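Local atomic coordinates of membrane protein (Acinetobacter baumannii AB307-0294, PDB entry 5DL5), a protein that forms an OprD-family beta-barrel channel in the bacterial outer membrane and probably lets small solutes, including some antibiotics, pass through it. Residues L130-L135 / S206-D211; L216-A221 / Y242-D247; A248-Y253 / G307-G312; T274-A279 / Q297-V302. All blocks are in the same frame, centred on the assembly; numbering follows the deposited sequence.

Interactions 1, 2 and 4 all reach the porin barrel wall, through strands 203-212, 216-229, 233-246, 273-286 and 289-300. Interaction 2 is the middle one, its centre about 10 Å from those of interactions 1 and 4, whose centres are about 17 Å apart. Interactions 2 and 4 join neighbouring wall strands, whereas interaction 1 sets the turn at 130-135 against the wall and interaction 3, centred about 11 Å from interaction 2, joins two loops. Along the chain interaction 1 closes before interaction 2 opens, interaction 3 follows, and interaction 4 is nested within it. R218 touches both V134 and D311, so inward-folded segments meet at one patch of wall and probably help shape the channel.

Interaction 1 of 4, residues L130-L135 / S206-D211; sequences LDLPVL and SYYGLD
P133 lies over one face of the Y208 ring, its CD 3.6 Å from the ring centroid and 17° off the ring normal, which is the geometry of a CH-pi contact. CD sits toward the rim of the ring, and CG of P133 follows it at 3.6 Å from Y208 CD1, so the flank of the pyrrolidine is laid on the phenol at about a right angle to the axis of the tyrosine side chain. L132 approaches the same ring obliquely with CD2, 4.0 Å from Y208 CE2. A chi1 of -70° brings the Y208 ring against the P133 ring and the L132 methyl.

Further along, V134 directs both methyls at the strand. CG1 meets Y208 CB at 4.0 Å, while CG2 reaches G209 O and, at 3.9 Å, L210 CB. L210 slides past V134 in the opposite direction and brings CD2 to 3.6 Å from V134 O.

A type I beta turn from L132 to L135, closed by a bond of 3.0 Å from L135 N to L132 O, presents P133 and V134 to strand 203-212. The turn is thus packed against a porin barrel strand by side chains, without joining it as a further strand. V134 O accepts from R218 NH2 on the adjoining strand 216-229, and P133 O from Y242 OH on the next, 233-246.

No hydrogen bond crosses between 130-135 and 206-211, and every touching residue is buried; their cohesion therefore rests on apolar and CH-pi packing, while directional polar bonds come from strands further along the wall.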
loop_
_atom_site.group_PDB
_atom_site.type_symbol
_atom_site.label_atom_id
_atom_site.label_comp_id
_atom_site.label_asym_id
_atom_site.label_seq_id
_atom_site.Cartn_x
_atom_site.Cartn_y
_atom_site.Cartn_z
ATOM N N LEU A 130 -6.971 6.683 -1.092
ATOM C CA LEU A 130 -5.907 7.573 -0.585
ATOM C C LEU A 130 -4.555 6.966 -0.829
ATOM O O LEU A 130 -4.350 5.718 -0.787
ATOM C CB LEU A 130 -6.022 7.764 0.947
ATOM C CG LEU A 130 -7.329 8.424 1.434
ATOM C CD1 LEU A 130 -7.140 8.597 2.935
ATOM C CD2 LEU A 130 -7.490 9.836 0.828
ATOM N N ASP A 131 -3.583 7.846 -1.047
ATOM C CA ASP A 131 -2.182 7.374 -1.138
ATOM C C ASP A 131 -1.181 8.191 -0.302
ATOM O O ASP A 131 -0.042 8.328 -0.658
ATOM C CB ASP A 131 -1.758 7.230 -2.585
ATOM C CG ASP A 131 -1.720 8.584 -3.357
ATOM O OD1 ASP A 131 -2.098 9.662 -2.906
ATOM O OD2 ASP A 131 -1.257 8.537 -4.472
ATOM N N LEU A 132 -1.607 8.660 0.847
ATOM C CA LEU A 132 -0.725 9.367 1.798
ATOM C C LEU A 132 0.162 8.271 2.371
ATOM O O LEU A 132 -0.349 7.219 2.664
ATOM C CB LEU A 132 -1.576 10.005 2.859
ATOM C CG LEU A 132 -2.624 10.949 2.238
ATOM C CD1 LEU A 132 -3.427 11.581 3.308
ATOM C CD2 LEU A 132 -1.959 12.065 1.442
ATOM N N PRO A 133 1.454 8.504 2.537
ATOM C CA PRO A 133 2.270 7.472 3.103
ATOM C C PRO A 133 1.807 6.933 4.501
ATOM O O PRO A 133 2.149 5.770 4.902
ATOM C CB PRO A 133 3.640 8.134 3.223
ATOM C CG PRO A 133 3.712 9.187 2.160
ATOM C CD PRO A 133 2.278 9.686 2.123
ATOM N N VAL A 134 1.210 7.856 5.261
ATOM C CA VAL A 134 0.696 7.506 6.629
ATOM C C VAL A 134 -0.697 6.912 6.636
ATOM O O VAL A 134 -1.080 6.311 7.675
ATOM C CB VAL A 134 0.718 8.705 7.649
ATOM C CG1 VAL A 134 2.144 9.108 7.937
ATOM C CG2 VAL A 134 -0.132 9.835 7.139
ATOM N N LEU A 135 -1.403 6.946 5.503
ATOM C CA LEU A 135 -2.761 6.412 5.421
ATOM C C LEU A 135 -3.101 6.043 4.000
ATOM O O LEU A 135 -3.633 6.863 3.303
ATOM C CB LEU A 135 -3.783 7.477 5.886
ATOM C CG LEU A 135 -5.207 6.957 6.136
ATOM C CD1 LEU A 135 -5.184 6.131 7.394
ATOM C CD2 LEU A 135 -6.194 8.080 6.341
ATOM N N SER A 206 9.427 14.788 1.680
ATOM C CA SER A 206 8.051 14.815 2.260
ATOM C C SER A 206 7.945 14.476 3.691
ATOM O O SER A 206 8.804 13.861 4.245
ATOM C CB SER A 206 7.149 14.000 1.450
ATOM O OG SER A 206 7.441 12.696 1.497
ATOM N N TYR A 207 6.893 14.967 4.337
ATOM C CA TYR A 207 6.681 14.790 5.763
ATOM C C TYR A 207 5.151 14.815 5.955
ATOM O O TYR A 207 4.448 15.735 5.457
ATOM C CB TYR A 207 7.378 15.993 6.434
ATOM C CG TYR A 207 7.425 16.071 7.897
ATOM C CD1 TYR A 207 7.518 14.917 8.672
ATOM C CD2 TYR A 207 7.562 17.302 8.532
ATOM C CE1 TYR A 207 7.575 14.963 10.028
ATOM C CE2 TYR A 207 7.699 17.388 9.928
ATOM C CZ TYR A 207 7.732 16.214 10.663
ATOM O OH TYR A 207 7.822 16.206 12.026
ATOM N N TYR A 208 4.646 13.772 6.564
ATOM C CA TYR A 208 3.214 13.605 6.762
ATOM C C TYR A 208 2.985 13.160 8.214
ATOM O O TYR A 208 3.829 12.524 8.811
ATOM C CB TYR A 208 2.665 12.483 5.835
ATOM C CG TYR A 208 2.627 12.806 4.402
ATOM C CD1 TYR A 208 3.705 12.534 3.601
ATOM C CD2 TYR A 208 1.525 13.410 3.846
ATOM C CE1 TYR A 208 3.710 12.881 2.236
ATOM C CE2 TYR A 208 1.469 13.766 2.486
ATOM C CZ TYR A 208 2.584 13.476 1.696
ATOM O OH TYR A 208 2.633 13.801 0.375
ATOM N N GLY A 209 1.811 13.459 8.716
ATOM C CA GLY A 209 1.343 13.118 10.043
ATOM C C GLY A 209 -0.053 12.494 10.010
ATOM O O GLY A 209 -0.920 12.857 9.139
ATOM N N LEU A 210 -0.282 11.580 10.953
ATOM C CA LEU A 210 -1.563 10.980 11.160
ATOM C C LEU A 210 -1.819 11.027 12.663
ATOM O O LEU A 210 -0.996 10.555 13.469
ATOM C CB LEU A 210 -1.622 9.514 10.720
ATOM C CG LEU A 210 -2.799 8.663 11.168
ATOM C CD1 LEU A 210 -4.175 9.048 10.621
ATOM C CD2 LEU A 210 -2.573 7.241 10.777
ATOM N N ASP A 211 -3.030 11.458 13.017
ATOM C CA ASP A 211 -3.538 11.222 14.376
ATOM C C ASP A 211 -4.893 10.545 14.299
ATOM O O ASP A 211 -5.895 11.182 13.832
ATOM C CB ASP A 211 -3.626 12.556 15.113
ATOM C CG ASP A 211 -4.156 12.395 16.571
ATOM O OD1 ASP A 211 -5.085 11.669 16.807
ATOM O OD2 ASP A 211 -3.645 12.965 17.503
#

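Interaction 2 of 4, residues L216-A221 / Y242-D247; sequences LERHYA and YHTKFD
K245 O receives a 2.8 Å hydrogen bond from E217 N, in the carbonyl plane with an N-H...O angle of 164°, and also a CA-H...O contact from L216 CA at 3.0 Å. The reciprocal bond from K245 N to E217 O makes these two a hydrogen-bonded antiparallel pair, and H219 with H243 repeats the pattern at 2.9 Å from H219 N to H243 O. Between them, R218 with T244 is a non-hydrogen-bonded pair. On the face carrying E217 and K245 the two side chains run side by side; the lysine, bent near its end, brings NZ to 3.4 Å from E217 OE1 in a salt bridge, and has a long, weak second ion pair with E272.

This is the hairpin of strands 216-229 and 233-246, a standard wall unit of an antiparallel porin barrel. Its other face, with L216, R218, Y220, Y242, T244 and F246, is buried beneath inward-folded loops. There Y220 CD1 stands over a face of the Y242 ring, 3.4 Å from CE2, with the planes 51° apart, while Y242 OH is hydrogen-bonded to P133 O and to the backbone N of Y317. R218, extended at chi1 (180°), runs beside T244, CD passing 3.3 Å from OG1. R218 NH1 goes on to a salt bridge with D311 and NH2 to the carbonyl of V134, while L216 CD2 packs 3.8 Å from F246 CE1.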
loop_
_atom_site.group_PDB
_atom_site.type_symbol
_atom_site.label_atom_id
_atom_site.label_comp_id
_atom_site.label_asym_id
_atom_site.label_seq_id
_atom_site.Cartn_x
_atom_site.Cartn_y
_atom_site.Cartn_z
ATOM N N LEU A 216 -3.523 5.485 17.231
ATOM C CA LEU A 216 -2.168 5.729 17.070
ATOM C C LEU A 216 -1.911 7.106 16.490
ATOM O O LEU A 216 -2.814 7.694 15.874
ATOM C CB LEU A 216 -1.535 4.707 16.122
ATOM C CG LEU A 216 -2.118 4.506 14.705
ATOM C CD1 LEU A 216 -1.366 5.260 13.630
ATOM C CD2 LEU A 216 -1.918 3.059 14.321
ATOM N N GLU A 217 -0.674 7.526 16.650
ATOM C CA GLU A 217 -0.091 8.705 16.054
ATOM C C GLU A 217 1.057 8.233 15.218
ATOM O O GLU A 217 1.812 7.319 15.629
ATOM C CB GLU A 217 0.347 9.745 17.136
ATOM C CG GLU A 217 -0.804 10.109 18.039
ATOM C CD GLU A 217 -0.425 10.986 19.255
ATOM O OE1 GLU A 217 0.752 10.955 19.799
ATOM O OE2 GLU A 217 -1.382 11.676 19.705
ATOM N N ARG A 218 1.168 8.794 14.030
ATOM C CA ARG A 218 2.177 8.350 13.107
ATOM C C ARG A 218 2.713 9.477 12.267
ATOM O O ARG A 218 1.931 10.326 11.815
ATOM C CB ARG A 218 1.632 7.227 12.226
ATOM C CG ARG A 218 2.629 6.701 11.217
ATOM C CD ARG A 218 2.318 5.239 10.830
ATOM N NE ARG A 218 1.199 5.142 10.037
ATOM C CZ ARG A 218 0.347 4.069 9.956
ATOM N NH1 ARG A 218 0.410 3.000 10.741
ATOM N NH2 ARG A 218 -0.680 4.218 9.175
ATOM N N HIS A 219 4.038 9.539 12.151
ATOM C CA HIS A 219 4.677 10.467 11.258
ATOM C C HIS A 219 5.543 9.757 10.259
ATOM O O HIS A 219 6.119 8.713 10.593
ATOM C CB HIS A 219 5.458 11.497 12.096
ATOM C CG HIS A 219 4.586 12.296 13.037
ATOM N ND1 HIS A 219 4.315 11.899 14.328
ATOM C CD2 HIS A 219 3.863 13.428 12.837
ATOM C CE1 HIS A 219 3.504 12.769 14.899
ATOM N NE2 HIS A 219 3.208 13.695 14.010
ATOM N N TYR A 220 5.693 10.331 9.071
ATOM C CA TYR A 220 6.493 9.741 7.977
ATOM C C TYR A 220 7.316 10.903 7.431
ATOM O O TYR A 220 6.825 12.024 7.291
ATOM C CB TYR A 220 5.614 9.198 6.856
ATOM C CG TYR A 220 6.322 8.787 5.554
ATOM C CD1 TYR A 220 6.899 7.529 5.415
ATOM C CD2 TYR A 220 6.387 9.653 4.506
ATOM C CE1 TYR A 220 7.516 7.160 4.273
ATOM C CE2 TYR A 220 7.075 9.300 3.354
ATOM C CZ TYR A 220 7.540 8.034 3.237
ATOM O OH TYR A 220 8.175 7.631 2.128
ATOM N N ALA A 221 8.558 10.615 7.069
ATOM C CA ALA A 221 9.413 11.559 6.338
ATOM C C ALA A 221 10.123 10.789 5.207
ATOM O O ALA A 221 10.471 9.622 5.366
ATOM C CB ALA A 221 10.496 12.114 7.311
ATOM N N TYR A 242 9.190 5.856 9.443
ATOM C CA TYR A 242 8.008 6.170 10.257
ATOM C C TYR A 242 8.338 6.144 11.758
ATOM O O TYR A 242 9.102 5.284 12.280
ATOM C CB TYR A 242 6.888 5.173 10.069
ATOM C CG TYR A 242 6.310 5.042 8.701
ATOM C CD1 TYR A 242 6.825 4.118 7.811
ATOM C CD2 TYR A 242 5.138 5.749 8.358
ATOM C CE1 TYR A 242 6.208 3.917 6.563
ATOM C CE2 TYR A 242 4.577 5.658 7.101
ATOM C CZ TYR A 242 5.114 4.700 6.204
ATOM O OH TYR A 242 4.520 4.569 5.022
ATOM N N HIS A 243 7.680 7.054 12.426
ATOM C CA HIS A 243 7.538 7.010 13.875
ATOM C C HIS A 243 6.053 6.780 14.274
ATOM O O HIS A 243 5.190 7.599 13.921
ATOM C CB HIS A 243 8.086 8.299 14.436
ATOM C CG HIS A 243 7.823 8.474 15.888
ATOM N ND1 HIS A 243 8.571 7.839 16.846
ATOM C CD2 HIS A 243 6.826 9.115 16.550
ATOM C CE1 HIS A 243 8.125 8.171 18.053
ATOM N NE2 HIS A 243 7.050 8.926 17.897
ATOM N N THR A 244 5.784 5.741 15.054
ATOM C CA THR A 244 4.416 5.418 15.445
ATOM C C THR A 244 4.291 5.238 16.924
ATOM O O THR A 244 5.018 4.485 17.568
ATOM C CB THR A 244 3.949 4.102 14.778
ATOM O OG1 THR A 244 4.138 4.195 13.394
ATOM C CG2 THR A 244 2.386 3.800 15.083
ATOM N N LYS A 245 3.341 5.920 17.507
ATOM C CA LYS A 245 2.961 5.715 18.876
ATOM C C LYS A 245 1.565 5.118 18.879
ATOM O O LYS A 245 0.569 5.739 18.404
ATOM C CB LYS A 245 2.964 7.023 19.688
ATOM C CG LYS A 245 2.810 6.717 21.161
ATOM C CD LYS A 245 2.957 7.958 22.029
ATOM C CE LYS A 245 1.792 8.912 21.718
ATOM N NZ LYS A 245 1.308 9.685 22.899
ATOM N N PHE A 246 1.512 3.911 19.376
ATOM C CA PHE A 246 0.277 3.182 19.498
ATOM C C PHE A 246 -0.328 3.488 20.818
ATOM O O PHE A 246 0.350 3.440 21.874
ATOM C CB PHE A 246 0.515 1.630 19.410
ATOM C CG PHE A 246 0.943 1.176 18.077
ATOM C CD1 PHE A 246 -0.002 0.874 17.090
ATOM C CD2 PHE A 246 2.252 1.052 17.773
ATOM C CE1 PHE A 246 0.413 0.438 15.829
ATOM C CE2 PHE A 246 2.686 0.599 16.520
ATOM C CZ PHE A 246 1.749 0.296 15.532
ATOM N N ASP A 247 -1.623 3.766 20.772
ATOM C CA ASP A 247 -2.444 4.092 22.059
ATOM C C ASP A 247 -2.502 2.782 22.862
ATOM O O ASP A 247 -2.438 1.631 22.282
ATOM C CB ASP A 247 -3.857 4.478 21.587
ATOM C CG ASP A 247 -4.777 5.099 22.657
ATOM O OD1 ASP A 247 -4.789 6.364 22.754
ATOM O OD2 ASP A 247 -5.654 4.367 23.251
#

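Interaction 3 of 4, residues A248-Y253 / G307-G312; sequences ANAHTY and GQNADG
Two irregular loops meet here without strand pairing, their backbones coming closest at H251 and Q308, whose CA atoms are 6.0 Å apart. The side-chain amide of N309 spans the gap and holds both polar backbone atoms of H251. Its OD1 accepts from H251 N at 2.9 Å, in the carbonyl plane on a lone pair and with an almost straight N-H...O angle of 169°. Its ND2 donates to H251 O at 2.8 Å, again on a lone pair, though the acceptor is somewhat tilted from the amide plane. A chi1 of -63° sets the N309 amide facing H251, and the two bonds together fix its rotation.

Around this pair the contact is looser. A250 CB rests 3.7 Å from N309 OD1, and the same oxygen lies near the edge of the H251 imidazole. Q308 places CB 3.6 Å from H251 O, and its bent chain carries CG to the in-plane edge of the Y253 ring, 4.0 Å from CE1.

Behind N309, the D311 carboxylate acts as a second shell. Its OD1 takes N309 N at 3.0 Å from above the carboxylate plane, and its OD2 takes G307 N at 3.0 Å on the syn side but tilted from that plane; the two bonds bracket the curl of 307-311 and probably help position N309. The same OD2 forms a salt bridge with R218 of the wall. F246 of strand 233-246 lies against N309 and T252.

Because a primary amide offers an N-H and a C=O side by side, N309 meets those of H251 together, as a neighbouring strand residue would, and joins the loops by directional bonds.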
loop_
_atom_site.group_PDB
_atom_site.type_symbol
_atom_site.label_atom_id
_atom_site.label_comp_id
_atom_site.label_asym_id
_atom_site.label_seq_id
_atom_site.Cartn_x
_atom_site.Cartn_y
_atom_site.Cartn_z
ATOM N N ALA A 248 -2.699 2.934 24.152
ATOM C CA ALA A 248 -2.829 1.823 25.125
ATOM C C ALA A 248 -3.915 0.856 24.727
ATOM O O ALA A 248 -3.729 -0.335 24.870
ATOM C CB ALA A 248 -3.117 2.356 26.523
ATOM N N ASN A 249 -5.008 1.360 24.144
ATOM C CA ASN A 249 -6.091 0.506 23.628
ATOM C C ASN A 249 -6.000 0.112 22.177
ATOM O O ASN A 249 -6.934 -0.428 21.640
ATOM C CB ASN A 249 -7.439 1.223 23.809
ATOM C CG ASN A 249 -7.640 1.681 25.234
ATOM O OD1 ASN A 249 -8.229 2.735 25.486
ATOM N ND2 ASN A 249 -7.093 0.942 26.171
ATOM N N ALA A 250 -4.892 0.380 21.527
ATOM C CA ALA A 250 -4.737 -0.079 20.177
ATOM C C ALA A 250 -4.460 -1.569 20.052
ATOM O O ALA A 250 -4.060 -2.203 20.994
ATOM C CB ALA A 250 -3.628 0.688 19.494
ATOM N N HIS A 251 -4.609 -2.063 18.826
ATOM C CA HIS A 251 -4.364 -3.404 18.473
ATOM C C HIS A 251 -2.971 -3.546 17.910
ATOM O O HIS A 251 -2.616 -2.900 16.916
ATOM C CB HIS A 251 -5.407 -3.861 17.450
ATOM C CG HIS A 251 -6.741 -4.091 18.046
ATOM N ND1 HIS A 251 -7.759 -3.150 18.028
ATOM C CD2 HIS A 251 -7.247 -5.181 18.658
ATOM C CE1 HIS A 251 -8.821 -3.645 18.621
ATOM N NE2 HIS A 251 -8.548 -4.887 18.965
ATOM N N THR A 252 -2.173 -4.390 18.550
ATOM C CA THR A 252 -0.804 -4.711 18.029
ATOM C C THR A 252 -0.593 -6.219 18.250
ATOM O O THR A 252 -1.439 -6.845 18.934
ATOM C CB THR A 252 0.299 -3.969 18.849
ATOM O OG1 THR A 252 0.163 -4.225 20.256
ATOM C CG2 THR A 252 0.294 -2.528 18.620
ATOM N N TYR A 253 0.536 -6.775 17.760
ATOM C CA TYR A 253 0.815 -8.221 17.909
ATOM C C TYR A 253 2.297 -8.431 18.294
ATOM O O TYR A 253 2.559 -9.382 18.970
ATOM C CB TYR A 253 0.453 -9.012 16.709
ATOM C CG TYR A 253 1.093 -8.493 15.443
ATOM C CD1 TYR A 253 0.484 -7.503 14.726
ATOM C CD2 TYR A 253 2.397 -8.997 14.948
ATOM C CE1 TYR A 253 1.027 -7.010 13.530
ATOM C CE2 TYR A 253 2.989 -8.470 13.768
ATOM C CZ TYR A 253 2.246 -7.501 13.049
ATOM O OH TYR A 253 2.701 -6.852 11.898
ATOM N N GLY A 307 -1.668 -1.431 9.707
ATOM C CA GLY A 307 -2.815 -2.149 9.136
ATOM C C GLY A 307 -3.710 -2.797 10.136
ATOM O O GLY A 307 -4.657 -3.402 9.729
ATOM N N GLN A 308 -3.526 -2.607 11.436
ATOM C CA GLN A 308 -4.287 -3.317 12.431
ATOM C C GLN A 308 -5.325 -2.390 13.115
ATOM O O GLN A 308 -5.968 -2.831 14.040
ATOM C CB GLN A 308 -3.408 -3.832 13.532
ATOM C CG GLN A 308 -2.168 -4.636 13.155
ATOM C CD GLN A 308 -2.500 -5.816 12.300
ATOM O OE1 GLN A 308 -2.080 -5.932 11.154
ATOM N NE2 GLN A 308 -3.291 -6.619 12.787
ATOM N N ASN A 309 -5.386 -1.116 12.743
ATOM C CA ASN A 309 -6.275 -0.131 13.459
ATOM C C ASN A 309 -6.816 0.851 12.437
ATOM O O ASN A 309 -6.636 2.093 12.602
ATOM C CB ASN A 309 -5.367 0.652 14.489
ATOM C CG ASN A 309 -4.754 -0.224 15.587
ATOM O OD1 ASN A 309 -5.429 -0.519 16.505
ATOM N ND2 ASN A 309 -3.494 -0.637 15.469
ATOM N N ALA A 310 -7.349 0.349 11.313
ATOM C CA ALA A 310 -7.990 1.144 10.321
ATOM C C ALA A 310 -7.100 2.257 9.790
ATOM O O ALA A 310 -7.525 3.365 9.575
ATOM C CB ALA A 310 -9.311 1.637 10.838
ATOM N N ASP A 311 -5.833 1.911 9.607
ATOM C CA ASP A 311 -4.771 2.844 9.350
ATOM C C ASP A 311 -4.130 2.684 7.973
ATOM O O ASP A 311 -3.046 3.193 7.784
ATOM C CB ASP A 311 -3.673 2.800 10.499
ATOM C CG ASP A 311 -3.083 1.437 10.685
ATOM O OD1 ASP A 311 -3.849 0.406 10.703
ATOM O OD2 ASP A 311 -1.827 1.317 10.791
ATOM N N GLY A 312 -4.809 1.990 7.055
ATOM C CA GLY A 312 -4.315 1.877 5.747
ATOM C C GLY A 312 -3.514 0.607 5.597
ATOM O O GLY A 312 -2.427 0.470 6.180
#

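Interaction 4 of 4, residues T274-A279 / Q297-V302; sequences TNNIWA and QNTGNV
This is strand pairing within the barrel wall, in the hairpin of strands 273-286 and 289-300, close to where the second strand gives way to a loop. The short strand axes run antiparallel at 159°, 4.7 Å apart at their closest. N276 with T299 and W278 with Q297 are hydrogen-bonded pairs; T299 N reaches N276 O at 2.8 Å, and Q297 N reaches W278 O at 2.9 Å. I277 with N298 is the non-hydrogen-bonded pair between them.

Beyond the regular pairs, asparagine side chains take over. N275 ND2 makes two bonds, both near its amide plane: one to V302 O at 2.9 Å and one to a lone pair of N298 OD1 at 3.1 Å. The trans chi1 of N275 (177°) sends its amide across to both acceptors. Near the start of strand 273-286, T274 N donates to N301 OD1 at 3.0 Å, with an N-H...O angle of 169°; the return bond from N301 N to T274 O is weak.

On the face shared with N276 and T299, W278 and Q297 lie side by side, Q297 CB over one indole face, and OE1 is bonded to Y295 OH. Across the sheet, I277 CD1 passes 3.5 Å from N298 OD1, on the side that faces L318 and Y242. N298 ND2 is held by the carbonyls of F326 and E331.

Near the end of the pairing, then, side-chain amides supplement a weak backbone bond: N275 links the departing chain at V302 to N298, and N301 meets the N-H of T274.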
loop_
_atom_site.group_PDB
_atom_site.type_symbol
_atom_site.label_atom_id
_atom_site.label_comp_id
_atom_site.label_asym_id
_atom_site.label_seq_id
_atom_site.Cartn_x
_atom_site.Cartn_y
_atom_site.Cartn_z
ATOM N N THR A 274 5.823 2.133 21.135
ATOM C CA THR A 274 6.430 2.988 20.160
ATOM C C THR A 274 7.310 2.188 19.246
ATOM O O THR A 274 8.081 1.328 19.703
ATOM C CB THR A 274 7.256 4.061 20.903
ATOM O OG1 THR A 274 6.343 4.973 21.478
ATOM C CG2 THR A 274 8.123 4.948 19.904
ATOM N N ASN A 275 7.233 2.521 17.969
ATOM C CA ASN A 275 8.062 1.925 16.904
ATOM C C ASN A 275 8.682 3.077 16.200
ATOM O O ASN A 275 7.985 4.055 15.905
ATOM C CB ASN A 275 7.216 1.262 15.846
ATOM C CG ASN A 275 8.007 0.691 14.693
ATOM O OD1 ASN A 275 7.987 1.261 13.574
ATOM N ND2 ASN A 275 8.726 -0.440 14.944
ATOM N N ASN A 276 9.956 2.974 15.914
ATOM C CA ASN A 276 10.584 3.699 14.783
ATOM C C ASN A 276 11.101 2.672 13.729
ATOM O O ASN A 276 11.733 1.680 14.064
ATOM C CB ASN A 276 11.773 4.549 15.242
ATOM C CG ASN A 276 11.352 5.571 16.267
ATOM O OD1 ASN A 276 10.674 6.511 15.950
ATOM N ND2 ASN A 276 11.612 5.319 17.484
ATOM N N ILE A 277 10.792 2.914 12.476
ATOM C CA ILE A 277 11.287 2.103 11.348
ATOM C C ILE A 277 11.817 3.103 10.337
ATOM O O ILE A 277 11.177 4.076 9.953
ATOM C CB ILE A 277 10.269 1.103 10.828
ATOM C CG1 ILE A 277 10.924 0.185 9.772
ATOM C CG2 ILE A 277 9.016 1.809 10.352
ATOM C CD1 ILE A 277 10.021 -0.950 9.336
ATOM N N TRP A 278 13.017 2.826 9.870
ATOM C CA TRP A 278 13.657 3.629 8.825
ATOM C C TRP A 278 14.446 2.745 7.832
ATOM O O TRP A 278 14.738 1.624 8.143
ATOM C CB TRP A 278 14.505 4.733 9.432
ATOM C CG TRP A 278 15.611 4.267 10.221
ATOM C CD1 TRP A 278 15.599 3.973 11.569
ATOM C CD2 TRP A 278 16.949 3.960 9.748
ATOM N NE1 TRP A 278 16.830 3.460 11.911
ATOM C CE2 TRP A 278 17.659 3.399 10.844
ATOM C CE3 TRP A 278 17.570 4.023 8.511
ATOM C CZ2 TRP A 278 19.000 3.046 10.778
ATOM C CZ3 TRP A 278 18.927 3.555 8.417
ATOM C CH2 TRP A 278 19.610 3.106 9.587
ATOM N N ALA A 279 14.799 3.308 6.683
ATOM C CA ALA A 279 15.436 2.595 5.639
ATOM C C ALA A 279 16.184 3.531 4.757
ATOM O O ALA A 279 15.781 4.675 4.615
ATOM C CB ALA A 279 14.457 1.803 4.826
ATOM N N GLN A 297 15.591 -0.805 9.483
ATOM C CA GLN A 297 15.705 -1.253 10.891
ATOM C C GLN A 297 14.554 -0.699 11.719
ATOM O O GLN A 297 14.089 0.446 11.506
ATOM C CB GLN A 297 17.034 -0.701 11.406
ATOM C CG GLN A 297 17.174 -0.665 12.899
ATOM C CD GLN A 297 18.610 -0.352 13.374
ATOM O OE1 GLN A 297 19.579 -0.244 12.582
ATOM N NE2 GLN A 297 18.782 -0.459 14.709
ATOM N N ASN A 298 14.080 -1.512 12.629
ATOM C CA ASN A 298 13.074 -1.141 13.597
ATOM C C ASN A 298 13.696 -0.925 14.968
ATOM O O ASN A 298 14.579 -1.719 15.328
ATOM C CB ASN A 298 12.099 -2.320 13.798
ATOM C CG ASN A 298 11.200 -2.558 12.612
ATOM O OD1 ASN A 298 10.004 -2.104 12.618
ATOM N ND2 ASN A 298 11.749 -3.293 11.556
ATOM N N THR A 299 13.248 0.086 15.717
ATOM C CA THR A 299 13.628 0.202 17.133
ATOM C C THR A 299 12.299 0.516 17.920
ATOM O O THR A 299 11.205 0.779 17.311
ATOM C CB THR A 299 14.635 1.343 17.347
ATOM O OG1 THR A 299 14.120 2.543 16.819
ATOM C CG2 THR A 299 15.855 1.135 16.596
ATOM N N GLY A 300 12.400 0.493 19.229
ATOM C CA GLY A 300 11.302 0.639 20.174
ATOM C C GLY A 300 10.770 -0.679 20.713
ATOM O O GLY A 300 11.323 -1.734 20.435
ATOM N N ASN A 301 9.660 -0.650 21.420
ATOM C CA ASN A 301 9.124 -1.827 22.019
ATOM C C ASN A 301 7.935 -2.489 21.243
ATOM O O ASN A 301 7.135 -3.259 21.816
ATOM C CB ASN A 301 8.827 -1.611 23.512
ATOM C CG ASN A 301 7.853 -0.480 23.730
ATOM O OD1 ASN A 301 7.295 0.113 22.768
ATOM N ND2 ASN A 301 7.695 -0.118 24.957
ATOM N N VAL A 302 7.842 -2.227 19.945
ATOM C CA VAL A 302 6.928 -2.916 19.101
ATOM C C VAL A 302 7.510 -2.833 17.765
ATOM O O VAL A 302 8.225 -1.865 17.446
ATOM C CB VAL A 302 5.441 -2.312 19.226
ATOM C CG1 VAL A 302 5.353 -0.876 18.710
ATOM C CG2 VAL A 302 4.397 -3.134 18.514
#